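Local coordinates for protein aminotransferase class I and II (Streptococcus suis 89/1591, PDB 3OP7) that probably catalyses pyridoxal-phosphate-dependent transamination as a class I and II aminotransferase, its cofactor held as a Schiff base on a lysine, at residues Y99-P104 with T241-D246; D130-E135 with K156-N161. One frame throughout, in Å; residues are numbered along the deposited sequence.

In the fold
Both contacts belong to the part of the chain built round the mixed eight-stranded sheet, and their centres lie about 20 Å apart. Contact 1 joins the end of helix 89-101 to helix 238-244, about 21 Å from the centre of the chain; contact 2, about 15 Å from it, joins strands 128-135 and 157-161 of the sheet. Contact 2 is nested along the chain within the loop that contact 1 closes. The two meet where L101 CD1 packs on M157 CE at 4.0 Å and K156 NZ makes a weak hydrogen bond to L101 O. The end of helix 89-101 is thus set against strand 157-161, one of the two strands of contact 2.

Contact 1 of 2, residues Y99-P104 with T241-D246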
# COMPACT_ATOMS: atom_id res chain seq x y z
N TYR A 99 9.58 -6.53 -3.86
CA TYR A 99 8.71 -7.67 -3.98
C TYR A 99 8.68 -8.20 -5.43
O TYR A 99 8.61 -9.43 -5.66
CB TYR A 99 7.34 -7.28 -3.48
CG TYR A 99 6.44 -8.39 -3.01
CD1 TYR A 99 6.93 -9.61 -2.59
CD2 TYR A 99 5.08 -8.22 -3.02
CE1 TYR A 99 6.08 -10.64 -2.19
CE2 TYR A 99 4.23 -9.24 -2.60
CZ TYR A 99 4.74 -10.44 -2.18
OH TYR A 99 3.87 -11.45 -1.81
N SER A 100 8.74 -7.30 -6.41
CA SER A 100 8.68 -7.67 -7.82
C SER A 100 9.97 -8.36 -8.26
O SER A 100 9.94 -9.35 -9.03
CB SER A 100 8.46 -6.41 -8.69
OG SER A 100 7.16 -5.88 -8.50
N LEU A 101 11.11 -7.83 -7.81
CA LEU A 101 12.38 -8.20 -8.39
C LEU A 101 13.20 -9.21 -7.63
O LEU A 101 14.06 -9.87 -8.22
CB LEU A 101 13.24 -6.94 -8.68
CG LEU A 101 12.59 -5.96 -9.65
CD1 LEU A 101 13.49 -4.70 -9.71
CD2 LEU A 101 12.35 -6.56 -11.04
N ILE A 102 13.00 -9.33 -6.33
CA ILE A 102 13.87 -10.14 -5.51
C ILE A 102 13.33 -11.55 -5.41
O ILE A 102 12.15 -11.76 -5.07
CB ILE A 102 14.09 -9.52 -4.12
CG1 ILE A 102 14.82 -8.19 -4.23
CG2 ILE A 102 14.90 -10.47 -3.19
CD1 ILE A 102 16.12 -8.20 -5.08
N GLU A 103 14.19 -12.52 -5.71
CA GLU A 103 13.85 -13.95 -5.69
C GLU A 103 14.61 -14.66 -4.58
O GLU A 103 15.70 -14.23 -4.19
CB GLU A 103 14.25 -14.59 -7.01
CG GLU A 103 13.91 -13.81 -8.23
CD GLU A 103 12.67 -14.26 -8.91
OE1 GLU A 103 11.64 -14.40 -8.20
OE2 GLU A 103 12.75 -14.49 -10.16
N PRO A 104 14.06 -15.76 -4.06
CA PRO A 104 14.77 -16.54 -3.07
C PRO A 104 16.17 -16.91 -3.54
O PRO A 104 16.35 -17.28 -4.70
CB PRO A 104 13.93 -17.83 -2.95
CG PRO A 104 12.62 -17.46 -3.34
CD PRO A 104 12.76 -16.38 -4.41
N THR A 241 10.38 -1.10 -15.40
CA THR A 241 9.03 -0.53 -15.30
C THR A 241 8.00 -1.52 -15.80
O THR A 241 6.93 -1.74 -15.18
CB THR A 241 8.93 0.80 -16.07
OG1 THR A 241 9.86 1.73 -15.49
CG2 THR A 241 7.55 1.43 -15.94
N ASP A 242 8.31 -2.15 -16.92
CA ASP A 242 7.39 -3.18 -17.46
C ASP A 242 7.20 -4.37 -16.53
O ASP A 242 6.11 -4.96 -16.53
CB ASP A 242 7.88 -3.73 -18.79
CG ASP A 242 7.44 -2.89 -19.98
OD1 ASP A 242 6.50 -2.10 -19.84
OD2 ASP A 242 8.04 -3.06 -21.09
N ILE A 243 8.23 -4.77 -15.78
CA ILE A 243 8.06 -5.85 -14.81
C ILE A 243 7.15 -5.42 -13.67
O ILE A 243 6.13 -6.07 -13.37
CB ILE A 243 9.40 -6.32 -14.26
CG1 ILE A 243 10.25 -6.99 -15.34
CG2 ILE A 243 9.19 -7.25 -13.09
CD1 ILE A 243 11.70 -7.24 -14.94
N LEU A 244 7.46 -4.25 -13.12
CA LEU A 244 6.74 -3.77 -11.92
C LEU A 244 5.24 -3.63 -12.16
O LEU A 244 4.47 -3.82 -11.25
CB LEU A 244 7.30 -2.45 -11.44
CG LEU A 244 8.78 -2.38 -11.10
CD1 LEU A 244 9.22 -1.01 -10.46
CD2 LEU A 244 9.29 -3.50 -10.24
N ARG A 245 4.85 -3.27 -13.38
CA ARG A 245 3.44 -2.99 -13.68
C ARG A 245 2.52 -4.18 -13.45
O ARG A 245 1.31 -4.00 -13.32
CB ARG A 245 3.26 -2.59 -15.13
CG ARG A 245 3.77 -1.27 -15.53
CD ARG A 245 3.20 -1.00 -16.90
NE ARG A 245 3.26 0.41 -17.14
CZ ARG A 245 4.28 0.96 -17.77
NH1 ARG A 245 5.22 0.17 -18.27
NH2 ARG A 245 4.33 2.27 -17.94
N ASP A 246 3.10 -5.37 -13.44
CA ASP A 246 2.33 -6.57 -13.32
C ASP A 246 2.22 -7.10 -11.88
O ASP A 246 1.69 -8.20 -11.67
CB ASP A 246 2.89 -7.65 -14.23
CG ASP A 246 2.63 -7.37 -15.73
OD1 ASP A 246 1.59 -6.73 -16.10
OD2 ASP A 246 3.48 -7.81 -16.52
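S100 and L244 meet most tightly here: CB of S100 lies 3.4 Å from CD2 of L244, closer than usual for two carbons. The same methyl also lies 3.6 Å from the hydroxyl oxygen S100 OG, so a single branch of the leucine presses along the CB-OG bond. The serine hydroxyl sits beside its own backbone N (chi1 -70°) and is turned back to its helix, where it is hydrogen-bonded to L96 O; the leucine therefore meets a polar group already satisfied. L101, next along, reaches across with its CD2 branch. This methyl rests 3.8 Å from CG2 of I243 and 4.0 Å from CD1 of I243, so that it touches both arms of the isoleucine. The extended second torsion of I243 (chi2 169°) carries CD1 out along the side chain to make the second of these touches. CG of L101 approaches CD2 of L244 at 4.2 Å, the two leucines crossing at about a right angle.

L244 also packs on L85 of strand 84-87, while the other branch of L101, CD1, packs on M157 of strand 157-161. D246 is hydrogen-bonded to N14 of the second subunit, which places the contact beside the dimer interface. The chemistry across it is apolar: the last turn of helix 89-101 packs against helix 238-244 through carbon atoms, chiefly methyl groups of L101, I243 and L244, and the one polar side-chain group in it, S100 OG, is already bonded within its own helix.

Contact 2 of 2, residues D130-E135 with K156-N161; sequences DLWQIE and KMICIN
Strands 128-135 and 157-161 run parallel in the same sheet but are not neighbours: strand 107-112 lies between them, and W132 and I158, the nearest pair, keep their CA atoms 9.2 Å apart. Backbone bonds of the first segment go instead to that middle strand, W132 pairing with S110. What bridges the gap is the indole of W132. With CG anti to the backbone N (chi1 -174°), the ring rises on the side of the sheet where I158 and I160 also stand, and its benzo corner CZ3 makes both contacts. CG2 of I160 lies 4.1 Å from CZ3 of W132, at the edge and near the ring plane, with the two side chains side by side. A chi1 of 66° in I160 sets CG1 between N and the carbonyl carbon and leaves CG2 to meet this edge. CG2 of I158 is the looser partner, 4.4 Å from CZ3 of W132.

The indole NE1 is hydrogen-bonded to D143 O, a bond that, with the packing of L179 and Y175, restrains the rotation of the buried ring; I109 of the middle strand also touches it. Helix 173-184 packs over this face, with L179 also on I160 and A183 on I158. A helix layered on parallel strands, with apolar side chains of the strands filling the interface, is typical of the three-layer alpha/beta/alpha large domain of fold-type I pyridoxal-phosphate enzymes.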
# COMPACT_ATOMS: atom_id res chain seq x y z
N ASP A 130 23.70 -8.99 2.57
CA ASP A 130 24.89 -8.49 3.22
C ASP A 130 24.71 -7.00 3.56
O ASP A 130 24.05 -6.25 2.82
CB ASP A 130 26.10 -8.67 2.28
CG ASP A 130 26.78 -10.02 2.43
OD1 ASP A 130 27.00 -10.47 3.59
OD2 ASP A 130 27.13 -10.64 1.39
N LEU A 131 25.31 -6.58 4.66
CA LEU A 131 25.18 -5.22 5.16
C LEU A 131 26.41 -4.40 4.87
O LEU A 131 27.55 -4.76 5.22
CB LEU A 131 24.87 -5.25 6.64
CG LEU A 131 23.60 -6.05 7.02
CD1 LEU A 131 23.43 -6.01 8.56
CD2 LEU A 131 22.33 -5.58 6.34
N TRP A 132 26.19 -3.29 4.21
CA TRP A 132 27.27 -2.39 3.83
C TRP A 132 27.26 -1.24 4.83
O TRP A 132 26.42 -0.34 4.74
CB TRP A 132 26.98 -1.94 2.40
CG TRP A 132 28.09 -1.10 1.78
CD1 TRP A 132 29.44 -1.14 2.07
CD2 TRP A 132 27.95 -0.14 0.72
NE1 TRP A 132 30.11 -0.26 1.27
CE2 TRP A 132 29.22 0.38 0.46
CE3 TRP A 132 26.86 0.35 0.00
CZ2 TRP A 132 29.44 1.36 -0.54
CZ3 TRP A 132 27.08 1.32 -0.98
CH2 TRP A 132 28.33 1.80 -1.25
N GLN A 133 28.23 -1.28 5.74
CA GLN A 133 28.19 -0.50 6.99
C GLN A 133 28.64 0.95 6.83
O GLN A 133 29.73 1.22 6.35
CB GLN A 133 29.07 -1.15 8.09
CG GLN A 133 28.63 -2.58 8.51
CD GLN A 133 27.43 -2.63 9.43
OE1 GLN A 133 27.00 -1.60 9.98
NE2 GLN A 133 26.86 -3.83 9.59
N ILE A 134 27.79 1.89 7.27
CA ILE A 134 28.13 3.29 7.26
C ILE A 134 29.20 3.50 8.34
O ILE A 134 29.23 2.76 9.35
CB ILE A 134 26.93 4.23 7.45
CG1 ILE A 134 26.30 4.05 8.83
CG2 ILE A 134 25.85 4.00 6.30
CD1 ILE A 134 24.96 4.84 9.02
N GLU A 135 30.07 4.48 8.10
CA GLU A 135 31.19 4.77 8.95
C GLU A 135 31.21 6.24 9.42
O GLU A 135 31.46 7.18 8.64
CB GLU A 135 32.51 4.39 8.26
CG GLU A 135 32.72 2.85 8.28
CD GLU A 135 33.78 2.34 7.32
OE1 GLU A 135 34.60 3.15 6.85
OE2 GLU A 135 33.75 1.12 7.00
N LYS A 156 22.45 -9.34 -7.21
CA LYS A 156 21.27 -8.85 -7.93
C LYS A 156 20.98 -7.38 -7.74
O LYS A 156 20.55 -6.70 -8.70
CB LYS A 156 20.03 -9.61 -7.51
CG LYS A 156 18.77 -9.01 -8.17
CD LYS A 156 17.57 -9.88 -8.39
CE LYS A 156 17.73 -10.87 -9.52
NZ LYS A 156 16.56 -11.82 -9.42
N MSE A 157 21.21 -6.88 -6.52
CA MSE A 157 20.78 -5.54 -6.16
C MSE A 157 21.58 -4.99 -5.00
O MSE A 157 21.96 -5.74 -4.12
CB MSE A 157 19.28 -5.54 -5.79
CG MSE A 157 18.71 -4.14 -5.51
SE MSE A 157 16.86 -4.18 -5.08
CE MSE A 157 16.22 -4.62 -6.85
N ILE A 158 21.89 -3.69 -5.06
CA ILE A 158 22.45 -2.92 -3.99
C ILE A 158 21.41 -1.87 -3.63
O ILE A 158 20.89 -1.17 -4.52
CB ILE A 158 23.75 -2.22 -4.41
CG1 ILE A 158 24.81 -3.24 -4.80
CG2 ILE A 158 24.32 -1.32 -3.26
CD1 ILE A 158 25.98 -2.66 -5.62
N CYS A 159 21.08 -1.79 -2.34
CA CYS A 159 20.11 -0.82 -1.83
C CYS A 159 20.80 0.28 -1.07
O CYS A 159 21.61 0.03 -0.15
CB CYS A 159 19.08 -1.52 -0.94
SG CYS A 159 18.18 -2.85 -1.67
N ILE A 160 20.49 1.53 -1.46
CA ILE A 160 20.94 2.71 -0.76
C ILE A 160 19.78 3.65 -0.47
O ILE A 160 18.70 3.54 -1.06
CB ILE A 160 22.01 3.46 -1.57
CG1 ILE A 160 21.45 4.05 -2.88
CG2 ILE A 160 23.26 2.56 -1.84
CD1 ILE A 160 22.52 4.98 -3.61
N ASN A 161 20.01 4.62 0.41
CA ASN A 161 19.02 5.60 0.82
C ASN A 161 19.85 6.90 0.78
O ASN A 161 20.83 7.07 1.52
CB ASN A 161 18.52 5.20 2.20
CG ASN A 161 17.41 6.08 2.78
OD1 ASN A 161 17.21 6.04 4.01
ND2 ASN A 161 16.66 6.80 1.94